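PDB 6HWJ: glucosamine kinase from Streptacidiphilus jiangxiensis, which catalyses the magnesium-dependent transfer of phosphate from ATP to D-glucosamine, giving D-glucosamine 6-phosphate, and acts more weakly on glucose. Local coordinates for residues His298-His302 and Val303-Leu307. Numbering follows the deposited sequence.
With MG (magnesium ion), chain C.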
loop_
_atom_site.group_PDB
_atom_site.type_symbol
_atom_site.label_atom_id
_atom_site.label_comp_id
_atom_site.label_asym_id
_atom_site.label_seq_id
_atom_site.Cartn_x
_atom_site.Cartn_y
_atom_site.Cartn_z
ATOM N N HIS A 298 -6.414 -4.178 0.151
ATOM C CA HIS A 298 -5.080 -3.600 0.005
ATOM C C HIS A 298 -5.173 -2.089 -0.162
ATOM O O HIS A 298 -4.525 -1.325 0.571
ATOM C CB HIS A 298 -4.347 -4.230 -1.196
ATOM C CG HIS A 298 -2.944 -3.740 -1.371
ATOM N ND1 HIS A 298 -2.648 -2.485 -1.869
ATOM C CD2 HIS A 298 -1.746 -4.329 -1.087
ATOM C CE1 HIS A 298 -1.331 -2.320 -1.886
ATOM N NE2 HIS A 298 -0.760 -3.423 -1.415
ATOM N N GLY A 299 -5.958 -1.633 -1.141
ATOM C CA GLY A 299 -6.316 -0.232 -1.249
ATOM C C GLY A 299 -5.393 0.610 -2.103
ATOM O O GLY A 299 -5.717 1.773 -2.367
ATOM N N ASP A 300 -4.268 0.066 -2.536
ATOM C CA ASP A 300 -3.349 0.786 -3.421
ATOM C C ASP A 300 -2.652 -0.261 -4.282
ATOM O O ASP A 300 -1.422 -0.346 -4.336
ATOM C CB ASP A 300 -2.369 1.636 -2.616
ATOM C CG ASP A 300 -1.482 2.504 -3.497
ATOM O OD1 ASP A 300 -1.915 2.876 -4.599
ATOM O OD2 ASP A 300 -0.345 2.794 -3.071
ATOM N N PHE A 301 -3.457 -1.093 -4.940
ATOM C CA PHE A 301 -3.023 -2.380 -5.478
ATOM C C PHE A 301 -2.692 -2.223 -6.948
ATOM O O PHE A 301 -3.546 -1.806 -7.741
ATOM C CB PHE A 301 -4.134 -3.413 -5.250
ATOM C CG PHE A 301 -3.689 -4.841 -5.370
ATOM C CD1 PHE A 301 -2.657 -5.337 -4.593
ATOM C CD2 PHE A 301 -4.340 -5.698 -6.227
ATOM C CE1 PHE A 301 -2.269 -6.650 -4.702
ATOM C CE2 PHE A 301 -3.942 -7.021 -6.336
ATOM C CZ PHE A 301 -2.907 -7.491 -5.561
ATOM N N HIS A 302 -1.456 -2.563 -7.312
ATOM C CA HIS A 302 -0.985 -2.480 -8.691
ATOM C C HIS A 302 0.320 -3.259 -8.764
ATOM O O HIS A 302 0.849 -3.715 -7.741
ATOM C CB HIS A 302 -0.815 -1.022 -9.137
ATOM C CG HIS A 302 0.123 -0.230 -8.284
ATOM N ND1 HIS A 302 1.486 -0.308 -8.414
ATOM C CD2 HIS A 302 -0.109 0.671 -7.295
ATOM C CE1 HIS A 302 2.061 0.507 -7.541
ATOM N NE2 HIS A 302 1.112 1.111 -6.845
ATOM N N VAL A 303 0.846 -3.408 -9.985
ATOM C CA VAL A 303 1.982 -4.318 -10.168
ATOM C C VAL A 303 3.202 -3.827 -9.417
ATOM O O VAL A 303 4.094 -4.610 -9.100
ATOM C CB VAL A 303 2.331 -4.516 -11.664
ATOM C CG1 VAL A 303 1.148 -5.048 -12.420
ATOM C CG2 VAL A 303 2.866 -3.216 -12.269
ATOM N N GLY A 304 3.297 -2.520 -9.164
ATOM C CA GLY A 304 4.414 -1.995 -8.388
ATOM C C GLY A 304 4.431 -2.442 -6.945
ATOM O O GLY A 304 5.440 -2.227 -6.272
ATOM N N GLN A 305 3.334 -3.018 -6.449
ATOM C CA GLN A 305 3.256 -3.502 -5.079
ATOM C C GLN A 305 3.555 -4.995 -4.997
ATOM O O GLN A 305 3.400 -5.591 -3.930
ATOM C CB GLN A 305 1.875 -3.244 -4.483
ATOM C CG GLN A 305 1.318 -1.834 -4.694
ATOM C CD GLN A 305 2.054 -0.784 -3.895
ATOM O OE1 GLN A 305 3.264 -0.893 -3.647
ATOM N NE2 GLN A 305 1.318 0.253 -3.464
ATOM N N ILE A 306 3.935 -5.619 -6.111
ATOM C CA ILE A 306 4.199 -7.061 -6.147
ATOM C C ILE A 306 5.677 -7.276 -6.422
ATOM O O ILE A 306 6.176 -6.929 -7.504
ATOM C CB ILE A 306 3.342 -7.784 -7.202
ATOM C CG1 ILE A 306 1.854 -7.433 -7.046
ATOM C CG2 ILE A 306 3.566 -9.299 -7.083
ATOM C CD1 ILE A 306 1.196 -7.963 -5.781
ATOM N N LEU A 307 6.368 -7.874 -5.458
ATOM C CA LEU A 307 7.738 -8.314 -5.642
ATOM C C LEU A 307 7.753 -9.732 -6.208
ATOM O O LEU A 307 6.911 -10.556 -5.846
ATOM C CB LEU A 307 8.482 -8.275 -4.317
ATOM C CG LEU A 307 8.384 -6.937 -3.576
ATOM C CD1 LEU A 307 9.048 -7.045 -2.207
ATOM C CD2 LEU A 307 8.996 -5.816 -4.378
HETATM MG MG MG C . 4.507 0.670 -3.056
HETATM O O HOH W 1 5.567 0.282 -4.957
HETATM O O HOH W 2 5.837 -0.733 -2.398
HETATM O O HOH W 3 6.264 1.876 -2.645
#
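Q305 NE2 donates to D300 O over 2.9 Å, at an N-H...O angle of 157° and within both the amide and the carbonyl plane, a geometry that helps fix the rotation of the Q305 amide. With NE2 so held, OE1 at the other end of the amide coordinates the magnesium ion at 2.1 Å, beside three waters and D317; one of these waters also donates to G304 O. Two backbone donors turn back to H302: Q305 N reaches H302 O from above the carbonyl plane at 2.9 Å, and G304 N makes a weak, bent bond to ring atom ND1. The sequence H-G-D-F-H-x-x-Q matches, with Gln for the usual Asn, the HGDxHxxN-type motif of aminoglycoside phosphotransferase-like kinases, here running through a 3-10 turn into strand 306-309, and D300 binds D-glucosamine. H298 receives D300 N at ND1 in its ring plane (3.1 Å), while its NE2 is hydrogen-bonded to V316 O. Nonpolar contact starts at Q305 CG, which chi1 (-47°) sets over the H302 ring face, 3.7 Å from the centroid, a CH-pi contact; the bend at chi2 then stacks the amide on that ring, planes 22° apart. F301 CE1 meets I306 CD1 at 3.9 Å where both side chains touch helix 212-234.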